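Local coordinates for protein dermonecrotic toxin (Pasteurella multocida, PDB 2EBF) that acts as a dermonecrotic and mitogenic toxin that induces bone resorption and is associated with severe atrophic rhinitis in pigs, seen here as its C-terminal region, at residues D173-R176 and F177-D181; A308-R312 and N313-T317; D408-Q411 and Q412-Q416; K425-D428 and A429-N433. All coordinates share one frame; numbering follows the deposited sequence.

Contact 1 (D173-R176 and F177-D181); sequences DLIR and FALQD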
loop_
_atom_site.group_PDB
_atom_site.type_symbol
_atom_site.label_atom_id
_atom_site.label_comp_id
_atom_site.label_asym_id
_atom_site.label_seq_id
_atom_site.Cartn_x
_atom_site.Cartn_y
_atom_site.Cartn_z
ATOM N N ASP A 173 3.775 4.707 9.313
ATOM C CA ASP A 173 2.415 4.190 9.428
ATOM C C ASP A 173 2.293 2.765 8.867
ATOM O O ASP A 173 1.507 1.977 9.374
ATOM C CB ASP A 173 1.422 5.136 8.758
ATOM C CG ASP A 173 1.165 6.387 9.572
ATOM O OD1 ASP A 173 1.185 6.324 10.826
ATOM O OD2 ASP A 173 0.944 7.439 8.952
ATOM N N LEU A 174 3.061 2.439 7.830
ATOM C CA LEU A 174 3.057 1.056 7.310
ATOM C C LEU A 174 3.694 0.097 8.333
ATOM O O LEU A 174 3.264 -1.054 8.473
ATOM C CB LEU A 174 3.700 0.954 5.922
ATOM C CG LEU A 174 2.808 1.391 4.744
ATOM C CD1 LEU A 174 3.627 1.853 3.538
ATOM C CD2 LEU A 174 1.824 0.289 4.329
ATOM N N ILE A 175 4.689 0.591 9.075
ATOM C CA ILE A 175 5.242 -0.165 10.206
ATOM C C ILE A 175 4.176 -0.362 11.290
ATOM O O ILE A 175 4.024 -1.467 11.804
ATOM C CB ILE A 175 6.516 0.506 10.798
ATOM C CG1 ILE A 175 7.696 0.354 9.828
ATOM C CG2 ILE A 175 6.851 -0.058 12.200
ATOM C CD1 ILE A 175 8.912 1.264 10.166
ATOM N N ARG A 176 3.434 0.695 11.626
ATOM C CA ARG A 176 2.378 0.577 12.639
ATOM C C ARG A 176 1.332 -0.472 12.241
ATOM O O ARG A 176 0.909 -1.283 13.073
ATOM C CB ARG A 176 1.714 1.929 12.912
ATOM C CG ARG A 176 2.676 2.991 13.407
ATOM C CD ARG A 176 1.920 4.248 13.790
ATOM N NE ARG A 176 2.723 5.166 14.593
ATOM C CZ ARG A 176 3.272 6.291 14.143
ATOM N NH1 ARG A 176 3.115 6.671 12.880
ATOM N NH2 ARG A 176 3.967 7.052 14.980
ATOM N N PHE A 177 0.931 -0.453 10.969
ATOM C CA PHE A 177 0.037 -1.481 10.418
ATOM C C PHE A 177 0.610 -2.888 10.600
ATOM O O PHE A 177 -0.090 -3.784 11.074
ATOM C CB PHE A 177 -0.254 -1.204 8.934
ATOM C CG PHE A 177 -0.923 -2.361 8.206
ATOM C CD1 PHE A 177 -2.221 -2.739 8.520
ATOM C CD2 PHE A 177 -0.241 -3.054 7.210
ATOM C CE1 PHE A 177 -2.839 -3.802 7.863
ATOM C CE2 PHE A 177 -0.847 -4.110 6.532
ATOM C CZ PHE A 177 -2.150 -4.486 6.862
ATOM N N ALA A 178 1.880 -3.070 10.220
ATOM C CA ALA A 178 2.540 -4.380 10.280
ATOM C C ALA A 178 2.576 -4.909 11.706
ATOM O O ALA A 178 2.302 -6.084 11.943
ATOM C CB ALA A 178 3.958 -4.300 9.715
ATOM N N LEU A 179 2.886 -4.021 12.652
ATOM C CA LEU A 179 3.049 -4.399 14.062
ATOM C C LEU A 179 1.764 -4.885 14.731
ATOM O O LEU A 179 1.802 -5.706 15.653
ATOM C CB LEU A 179 3.625 -3.225 14.865
ATOM C CG LEU A 179 5.081 -2.819 14.620
ATOM C CD1 LEU A 179 5.418 -1.588 15.468
ATOM C CD2 LEU A 179 6.038 -3.956 14.936
ATOM N N GLN A 180 0.632 -4.361 14.283
ATOM C CA GLN A 180 -0.661 -4.752 14.835
ATOM C C GLN A 180 -1.320 -5.895 14.062
ATOM O O GLN A 180 -2.184 -6.581 14.593
ATOM C CB GLN A 180 -1.603 -3.535 14.944
ATOM C CG GLN A 180 -2.016 -2.892 13.606
ATOM C CD GLN A 180 -3.119 -3.657 12.884
ATOM O OE1 GLN A 180 -4.136 -4.037 13.492
ATOM N NE2 GLN A 180 -2.926 -3.893 11.584
ATOM N N ASP A 181 -0.920 -6.096 12.813
ATOM C CA ASP A 181 -1.555 -7.105 11.970
ATOM C C ASP A 181 -1.372 -8.535 12.505
ATOM O O ASP A 181 -0.256 -8.957 12.789
ATOM C CB ASP A 181 -1.056 -6.972 10.534
ATOM C CG ASP A 181 -1.754 -7.915 9.590
ATOM O OD1 ASP A 181 -1.311 -9.073 9.504
ATOM O OD2 ASP A 181 -2.728 -7.501 8.921
#

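Contact 2 (A308-R312 and N313-T317); sequences AFATR and NFFNT. With GLC (alpha-D-glucopyranose), chain B.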
loop_
_atom_site.group_PDB
_atom_site.type_symbol
_atom_site.label_atom_id
_atom_site.label_comp_id
_atom_site.label_asym_id
_atom_site.label_seq_id
_atom_site.Cartn_x
_atom_site.Cartn_y
_atom_site.Cartn_z
ATOM N N ALA A 308 -0.832 -20.400 12.989
ATOM C CA ALA A 308 -0.892 -21.811 13.338
ATOM C C ALA A 308 -0.922 -22.742 12.125
ATOM O O ALA A 308 -0.276 -23.796 12.138
ATOM C CB ALA A 308 -2.113 -22.073 14.233
ATOM N N PHE A 309 -1.659 -22.351 11.081
ATOM C CA PHE A 309 -2.044 -23.294 10.022
ATOM C C PHE A 309 -1.615 -22.963 8.592
ATOM O O PHE A 309 -1.592 -23.854 7.735
ATOM C CB PHE A 309 -3.560 -23.494 10.015
ATOM C CG PHE A 309 -4.141 -23.909 11.338
ATOM C CD1 PHE A 309 -5.259 -23.250 11.847
ATOM C CD2 PHE A 309 -3.594 -24.964 12.064
ATOM C CE1 PHE A 309 -5.826 -23.628 13.060
ATOM C CE2 PHE A 309 -4.147 -25.352 13.284
ATOM C CZ PHE A 309 -5.268 -24.685 13.783
ATOM N N ALA A 310 -1.302 -21.698 8.316
ATOM C CA ALA A 310 -0.974 -21.301 6.952
ATOM C C ALA A 310 0.249 -22.055 6.440
ATOM O O ALA A 310 1.168 -22.354 7.208
ATOM C CB ALA A 310 -0.759 -19.782 6.859
ATOM N N THR A 311 0.252 -22.389 5.152
ATOM C CA THR A 311 1.493 -22.784 4.509
ATOM C C THR A 311 2.391 -21.557 4.511
ATOM O O THR A 311 1.889 -20.433 4.471
ATOM C CB THR A 311 1.276 -23.234 3.056
ATOM O OG1 THR A 311 2.522 -23.675 2.503
ATOM C CG2 THR A 311 0.756 -22.114 2.217
ATOM N N ARG A 312 3.705 -21.757 4.558
ATOM C CA ARG A 312 4.618 -20.609 4.550
ATOM C C ARG A 312 4.410 -19.766 3.301
ATOM O O ARG A 312 4.531 -18.544 3.336
ATOM C CB ARG A 312 6.082 -21.040 4.676
ATOM C CG ARG A 312 7.080 -19.874 4.536
ATOM C CD ARG A 312 6.726 -18.676 5.431
ATOM N NE ARG A 312 7.431 -18.762 6.691
ATOM C CZ ARG A 312 8.337 -17.891 7.136
ATOM N NH1 ARG A 312 8.644 -16.784 6.466
ATOM N NH2 ARG A 312 8.917 -18.133 8.297
ATOM N N ASN A 313 4.070 -20.429 2.203
ATOM C CA ASN A 313 3.835 -19.753 0.941
ATOM C C ASN A 313 2.636 -18.814 0.964
ATOM O O ASN A 313 2.712 -17.687 0.470
ATOM C CB ASN A 313 3.649 -20.787 -0.157
ATOM C CG ASN A 313 4.662 -20.638 -1.253
ATOM O OD1 ASN A 313 4.358 -20.102 -2.332
ATOM N ND2 ASN A 313 5.895 -21.080 -0.984
ATOM N N PHE A 314 1.521 -19.296 1.519
ATOM C CA PHE A 314 0.307 -18.500 1.657
ATOM C C PHE A 314 0.550 -17.371 2.654
ATOM O O PHE A 314 0.133 -16.237 2.434
ATOM C CB PHE A 314 -0.865 -19.377 2.118
ATOM C CG PHE A 314 -2.142 -18.621 2.354
ATOM C CD1 PHE A 314 -2.866 -18.102 1.290
ATOM C CD2 PHE A 314 -2.624 -18.434 3.643
ATOM C CE1 PHE A 314 -4.059 -17.399 1.508
ATOM C CE2 PHE A 314 -3.811 -17.730 3.870
ATOM C CZ PHE A 314 -4.525 -17.217 2.801
ATOM N N PHE A 315 1.232 -17.706 3.745
ATOM C CA PHE A 315 1.619 -16.726 4.760
ATOM C C PHE A 315 2.399 -15.560 4.130
ATOM O O PHE A 315 2.003 -14.407 4.269
ATOM C CB PHE A 315 2.431 -17.417 5.866
ATOM C CG PHE A 315 2.763 -16.523 7.033
ATOM C CD1 PHE A 315 1.904 -16.440 8.134
ATOM C CD2 PHE A 315 3.939 -15.777 7.041
ATOM C CE1 PHE A 315 2.223 -15.607 9.232
ATOM C CE2 PHE A 315 4.260 -14.936 8.137
ATOM C CZ PHE A 315 3.398 -14.870 9.222
ATOM N N ASN A 316 3.480 -15.868 3.416
ATOM C CA ASN A 316 4.295 -14.837 2.747
ATOM C C ASN A 316 3.511 -13.979 1.760
ATOM O O ASN A 316 3.670 -12.761 1.715
ATOM C CB ASN A 316 5.490 -15.480 2.035
ATOM C CG ASN A 316 6.538 -15.979 2.997
ATOM O OD1 ASN A 316 6.494 -15.673 4.189
ATOM N ND2 ASN A 316 7.501 -16.744 2.482
ATOM N N THR A 317 2.657 -14.621 0.971
ATOM C CA THR A 317 1.828 -13.918 -0.003
ATOM C C THR A 317 0.866 -12.945 0.675
ATOM O O THR A 317 0.667 -11.824 0.205
ATOM C CB THR A 317 1.044 -14.919 -0.843
ATOM O OG1 THR A 317 1.973 -15.675 -1.623
ATOM C CG2 THR A 317 0.034 -14.206 -1.762
HETATM C C1 GLC B . 7.851 -23.748 10.836
HETATM C C2 GLC B . 8.176 -25.035 10.072
HETATM C C3 GLC B . 9.655 -25.058 9.675
HETATM C C4 GLC B . 10.033 -23.792 8.899
HETATM C C5 GLC B . 9.604 -22.512 9.639
HETATM C C6 GLC B . 9.782 -21.256 8.777
HETATM O O1 GLC B . 8.534 -23.755 12.092
HETATM O O2 GLC B . 7.851 -26.199 10.852
HETATM O O3 GLC B . 9.913 -26.209 8.865
HETATM O O4 GLC B . 11.439 -23.792 8.632
HETATM O O5 GLC B . 8.235 -22.588 10.070
HETATM O O6 GLC B . 8.868 -21.233 7.666
HETATM O O HOH W 1 4.862 -23.234 1.793
#

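Contact 3 (D408-Q411 and Q412-Q416); sequences DIVQ and QEISQ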
loop_
_atom_site.group_PDB
_atom_site.type_symbol
_atom_site.label_atom_id
_atom_site.label_comp_id
_atom_site.label_asym_id
_atom_site.label_seq_id
_atom_site.Cartn_x
_atom_site.Cartn_y
_atom_site.Cartn_z
ATOM N N ASP A 408 -14.802 -11.458 -3.660
ATOM C CA ASP A 408 -13.720 -12.407 -3.942
ATOM C C ASP A 408 -14.103 -13.862 -3.674
ATOM O O ASP A 408 -13.426 -14.784 -4.142
ATOM C CB ASP A 408 -12.426 -12.026 -3.189
ATOM C CG ASP A 408 -12.613 -11.935 -1.677
ATOM O OD1 ASP A 408 -13.445 -11.128 -1.222
ATOM O OD2 ASP A 408 -11.901 -12.655 -0.933
ATOM N N ILE A 409 -15.189 -14.069 -2.934
ATOM C CA ILE A 409 -15.663 -15.418 -2.640
ATOM C C ILE A 409 -16.954 -15.767 -3.384
ATOM O O ILE A 409 -17.104 -16.895 -3.857
ATOM C CB ILE A 409 -15.850 -15.651 -1.108
ATOM C CG1 ILE A 409 -14.578 -15.279 -0.323
ATOM C CG2 ILE A 409 -16.291 -17.109 -0.819
ATOM C CD1 ILE A 409 -13.299 -15.975 -0.795
ATOM N N VAL A 410 -17.875 -14.809 -3.496
ATOM C CA VAL A 410 -19.235 -15.122 -3.963
ATOM C C VAL A 410 -19.771 -14.362 -5.186
ATOM O O VAL A 410 -20.952 -14.501 -5.511
ATOM C CB VAL A 410 -20.278 -15.033 -2.808
ATOM C CG1 VAL A 410 -19.932 -16.002 -1.687
ATOM C CG2 VAL A 410 -20.416 -13.596 -2.289
ATOM N N GLN A 411 -18.929 -13.580 -5.866
ATOM C CA GLN A 411 -19.381 -12.834 -7.052
ATOM C C GLN A 411 -19.922 -13.768 -8.143
ATOM O O GLN A 411 -20.973 -13.507 -8.726
ATOM C CB GLN A 411 -18.298 -11.881 -7.601
ATOM C CG GLN A 411 -17.018 -12.535 -8.162
ATOM C CD GLN A 411 -15.863 -11.544 -8.404
ATOM O OE1 GLN A 411 -14.716 -11.955 -8.604
ATOM N NE2 GLN A 411 -16.162 -10.249 -8.387
ATOM N N GLN A 412 -19.212 -14.863 -8.380
ATOM C CA GLN A 412 -19.639 -15.885 -9.332
ATOM C C GLN A 412 -20.958 -16.522 -8.888
ATOM O O GLN A 412 -21.870 -16.680 -9.692
ATOM C CB GLN A 412 -18.537 -16.933 -9.481
ATOM C CG GLN A 412 -18.831 -18.089 -10.438
ATOM C CD GLN A 412 -17.777 -19.200 -10.353
ATOM O OE1 GLN A 412 -17.994 -20.318 -10.830
ATOM N NE2 GLN A 412 -16.628 -18.890 -9.737
ATOM N N GLU A 413 -21.054 -16.868 -7.606
ATOM C CA GLU A 413 -22.275 -17.454 -7.045
ATOM C C GLU A 413 -23.473 -16.494 -7.080
ATOM O O GLU A 413 -24.612 -16.925 -7.285
ATOM C CB GLU A 413 -22.030 -17.967 -5.625
ATOM C CG GLU A 413 -21.240 -19.283 -5.576
ATOM C CD GLU A 413 -21.100 -19.861 -4.172
ATOM O OE1 GLU A 413 -21.972 -19.608 -3.311
ATOM O OE2 GLU A 413 -20.112 -20.581 -3.932
ATOM N N ILE A 414 -23.218 -15.201 -6.889
ATOM C CA ILE A 414 -24.266 -14.189 -7.049
ATOM C C ILE A 414 -24.789 -14.208 -8.476
ATOM O O ILE A 414 -26.001 -14.251 -8.706
ATOM C CB ILE A 414 -23.775 -12.768 -6.677
ATOM C CG1 ILE A 414 -23.624 -12.651 -5.159
ATOM C CG2 ILE A 414 -24.734 -11.701 -7.227
ATOM C CD1 ILE A 414 -22.851 -11.426 -4.697
ATOM N N SER A 415 -23.860 -14.195 -9.427
ATOM C CA SER A 415 -24.199 -14.285 -10.837
ATOM C C SER A 415 -25.013 -15.552 -11.111
ATOM O O SER A 415 -25.967 -15.526 -11.883
ATOM C CB SER A 415 -22.928 -14.251 -11.683
ATOM O OG SER A 415 -23.245 -14.142 -13.053
ATOM N N GLN A 416 -24.645 -16.646 -10.446
ATOM C CA GLN A 416 -25.407 -17.892 -10.503
ATOM C C GLN A 416 -26.836 -17.751 -9.970
ATOM O O GLN A 416 -27.789 -18.207 -10.612
ATOM C CB GLN A 416 -24.672 -19.006 -9.757
ATOM C CG GLN A 416 -23.995 -20.028 -10.658
ATOM C CD GLN A 416 -22.640 -19.594 -11.187
ATOM O OE1 GLN A 416 -21.631 -20.256 -10.935
ATOM N NE2 GLN A 416 -22.608 -18.491 -11.933
HETATM O O HOH W 2 -18.202 -17.163 -6.103
#

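Contact 4 (K425-D428 and A429-N433); sequences KTLD and AMLFN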
loop_
_atom_site.group_PDB
_atom_site.type_symbol
_atom_site.label_atom_id
_atom_site.label_comp_id
_atom_site.label_asym_id
_atom_site.label_seq_id
_atom_site.Cartn_x
_atom_site.Cartn_y
_atom_site.Cartn_z
ATOM N N LYS A 425 -24.311 -22.224 -2.811
ATOM C CA LYS A 425 -24.437 -22.713 -1.434
ATOM C C LYS A 425 -23.668 -21.855 -0.423
ATOM O O LYS A 425 -24.167 -21.583 0.672
ATOM C CB LYS A 425 -24.022 -24.192 -1.321
ATOM C CG LYS A 425 -24.820 -25.183 -2.186
ATOM C CD LYS A 425 -26.251 -25.391 -1.686
ATOM C CE LYS A 425 -27.052 -26.339 -2.594
ATOM N NZ LYS A 425 -26.539 -27.746 -2.557
ATOM N N THR A 426 -22.457 -21.437 -0.788
ATOM C CA THR A 426 -21.657 -20.550 0.074
ATOM C C THR A 426 -22.361 -19.212 0.286
ATOM O O THR A 426 -22.505 -18.744 1.419
ATOM C CB THR A 426 -20.239 -20.327 -0.487
ATOM O OG1 THR A 426 -19.604 -21.596 -0.671
ATOM C CG2 THR A 426 -19.398 -19.482 0.471
ATOM N N LEU A 427 -22.818 -18.619 -0.810
ATOM C CA LEU A 427 -23.679 -17.438 -0.758
ATOM C C LEU A 427 -24.880 -17.654 0.181
ATOM O O LEU A 427 -25.131 -16.841 1.084
ATOM C CB LEU A 427 -24.137 -17.063 -2.174
ATOM C CG LEU A 427 -25.112 -15.886 -2.363
ATOM C CD1 LEU A 427 -24.519 -14.580 -1.828
ATOM C CD2 LEU A 427 -25.531 -15.745 -3.825
ATOM N N ASP A 428 -25.589 -18.767 -0.014
ATOM C CA ASP A 428 -26.762 -19.113 0.791
ATOM C C ASP A 428 -26.418 -19.171 2.278
ATOM O O ASP A 428 -27.121 -18.585 3.109
ATOM C CB ASP A 428 -27.348 -20.452 0.316
ATOM C CG ASP A 428 -28.693 -20.772 0.951
ATOM O OD1 ASP A 428 -29.521 -19.851 1.142
ATOM O OD2 ASP A 428 -28.929 -21.960 1.257
ATOM N N ALA A 429 -25.324 -19.861 2.601
ATOM C CA ALA A 429 -24.844 -19.959 3.973
ATOM C C ALA A 429 -24.500 -18.583 4.526
ATOM O O ALA A 429 -24.838 -18.257 5.673
ATOM C CB ALA A 429 -23.629 -20.867 4.043
ATOM N N MET A 430 -23.829 -17.776 3.706
ATOM C CA MET A 430 -23.449 -16.427 4.121
ATOM C C MET A 430 -24.681 -15.557 4.390
ATOM O O MET A 430 -24.712 -14.800 5.374
ATOM C CB MET A 430 -22.506 -15.784 3.099
ATOM C CG MET A 430 -21.097 -16.385 3.103
ATOM S SD MET A 430 -19.948 -15.366 2.161
ATOM C CE MET A 430 -18.396 -16.232 2.370
ATOM N N LEU A 431 -25.702 -15.691 3.545
ATOM C CA LEU A 431 -26.980 -14.995 3.774
ATOM C C LEU A 431 -27.641 -15.397 5.090
ATOM O O LEU A 431 -28.124 -14.534 5.827
ATOM C CB LEU A 431 -27.954 -15.187 2.606
ATOM C CG LEU A 431 -27.577 -14.556 1.257
ATOM C CD1 LEU A 431 -28.533 -15.021 0.169
ATOM C CD2 LEU A 431 -27.527 -13.026 1.312
ATOM N N PHE A 432 -27.648 -16.699 5.391
ATOM C CA PHE A 432 -28.172 -17.185 6.669
ATOM C C PHE A 432 -27.476 -16.531 7.844
ATOM O O PHE A 432 -28.122 -16.157 8.826
ATOM C CB PHE A 432 -28.041 -18.707 6.789
ATOM C CG PHE A 432 -29.236 -19.452 6.300
ATOM C CD1 PHE A 432 -29.101 -20.454 5.352
ATOM C CD2 PHE A 432 -30.509 -19.135 6.772
ATOM C CE1 PHE A 432 -30.214 -21.150 4.890
ATOM C CE2 PHE A 432 -31.635 -19.820 6.313
ATOM C CZ PHE A 432 -31.484 -20.837 5.375
ATOM N N ASN A 433 -26.155 -16.402 7.738
ATOM C CA ASN A 433 -25.370 -15.739 8.757
ATOM C C ASN A 433 -25.725 -14.271 8.904
ATOM O O ASN A 433 -25.962 -13.799 10.018
ATOM C CB ASN A 433 -23.888 -15.904 8.465
ATOM C CG ASN A 433 -23.356 -17.200 8.984
ATOM O OD1 ASN A 433 -23.498 -18.249 8.354
ATOM N ND2 ASN A 433 -22.742 -17.145 10.153
#

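Contact 1 (D173-R176 and F177-D181)
Phe177 turns the edge of its ring to the carbonyl oxygen of Leu174, which sits near the ring plane. The ring lies there because CG is anti to the backbone N (chi1 168°). Met326 and Ile184 also pack against this side chain. The Arg176 guanidinium has the carboxylate carbon of Asp173 at its edge, in plane. Arg176 NH1 and Asp173 OD1 make a salt bridge of 2.8 Å, and the nitrogen approaches from above the carboxylate plane, 43° out of it. Arg176 NH2 has a second anchor in Thr553 O. These residues form the last two turns of helix 171-180, held by i to i+4 backbone bonds. Phe177 N is 3.0 Å from Asp173 O, and Leu179 N is 2.9 Å from Ile175 O. The series fades at the end: Gln180 N to Arg176 O is weak at 3.3 Å, and Asp181 leaves the helical conformation. Here the Gln180 side chain adds a bond of its own. Its NE2 donates to Phe177 O at 2.9 Å, in the carbonyl plane on a lone pair. The chain is folded back at chi2 (79°) to reach it. On another side of the helix, Ile175 CG2 lies alongside Leu179 CD1 at 3.9 Å. Leu174 is buried between helices 151-164 and 312-333, while Asp181 OD2 forms a salt bridge with Arg322.

Contact 2 (A308-R312 and N313-T317)
Arg312 and Asn316 meet one turn apart at the start of helix 312-333. Arg312 NH1 gives a weak hydrogen bond of 3.3 Å to Asn316 OD1, which lies at the guanidinium edge. The two flat groups are nearly perpendicular, 85° apart. Arg312 CD also touches the amide, 3.3 Å from Asn316 OD1. The arginine chain is bent at chi2 and chi3, which lets it reach both the amide and the sugar. Its NE lies 3.0 Å from O6 of the bound glucose. From outside the two segments, Glu100 forms a salt bridge with NH2, the strongest polar partner of the group, and Phe188 makes a cation-pi contact. Phe188 and Arg312 both belong to the glycan pocket. The backbone supports this group: Asn316 N binds Arg312 O at 2.9 Å, and Phe315 N binds Thr311 O at 2.9 Å. Thr311 holds the N-cap position. Its OG1 and Asn313 N are joined by a water, 2.9 Å from Asn313 N. Ala310 CB packs at the edge of the Phe314 ring, 4.0 Å from CD2. With Glu100, Asn316 and Phe188 all engaging the guanidinium, its rotation is probably fixed, and its positive charge is probably balanced in part by Glu100, beside the sugar hydroxyl.

Contact 3 (D408-Q411 and Q412-Q416)
Val410 and Ile414 provide the apolar part of this contact within helix 407-418. Val410 CG2 meets Ile414 CD1 at 4.1 Å, with the two side chains set at a slant to each other. Ile414 CG1 also rests 3.3 Å from Val410 O. A chi1 of -73° puts this branch anti to the carbonyl carbon of Ile414, from where it reaches back over Val410 O. Ile414 goes on to touch Phe457 and Ala459 of strand 456-461, so this side of the helix packs on the mixed sheet. Two backbone bonds cross the contact. Ile414 N donates to Val410 O at 2.7 Å, and Ser415 N donates to Gln411 O at 3.0 Å. The helix is kinked just before them, where the N atoms of Gln412 and Glu413 lack a bond to the preceding turn. A water fills in at the kink. It donates to Ile409 O at 2.5 Å and accepts from Glu413 N at 3.2 Å. Among the polar side chains, Glu413 is extended beyond CG and its OE1 accepts from Leu427 N. Ser415 OG is hydrogen-bonded to Gln419 NE2. The water thus satisfies polar groups that the kink separates, and the Glu413 carboxylate probably interacts favourably with the amino-terminal end of helix 425-434.

Contact 4 (K425-D428 and A429-N433)
The Asp428 carboxylate swings away from the backbone N (chi1 -171°). With Phe432 at chi1 -91°, this sets the two side chains side by side, pointing the same way. The carboxylate and ring planes are 53° apart. Asp428 OD2 stands 3.9 Å from Phe432 CE1. The carboxylate has its polar partners outside: OD2 bonds to Tyr285 OH, and OD1 forms a salt bridge with Arg444. Arg444 also makes a cation-pi contact with Phe432, so one arginine serves both residues. Asp428 and Phe432 sit on helix 425-434, which is regular over residues 425-433, with i to i+4 bonds throughout. Ala429 N is 2.8 Å from Lys425 O, and Met430 N is 2.8 Å from Thr426 O. Leu431 N follows at 2.8 Å from Leu427 O. Phe432 N is 3.0 Å from Asp428 O, and Asn433 N continues the series to Ala429 O. Thr426 and Met430 also lie alongside each other, with Thr426 CG2 3.9 Å from Met430 CE. The extended methionine chain carries its methyl that far and packs on Ile409 and Val410 of helix 407-418. Leu427 CG and Leu431 CD1 are 4.3 Å apart, and both leucines touch Leu447 of helix 442-452.

How the contacts relate
The four contacts follow one another along the chain, and each is local. Contacts 1, 3 and 4 each lie along one helix, with Asp181 of contact 1 just past its end. Contact 2 spans the junction from helix 305-309 to helix 312-333. Contacts 1 and 2 have centres about 19 Å apart and are tied by helix 312-333, whose later residues pack on contact 1. Contacts 3 and 4, centres about 11 Å apart, lie on consecutive helices that pack directly on each other. Contacts 2, 3 and 4 belong to the C2 domain. Contact 2 lies at a glycan pocket, its centre about 25 Å from that of contact 3. Contact 3 packs on the mixed sheet, and contact 4 on neighbouring helices.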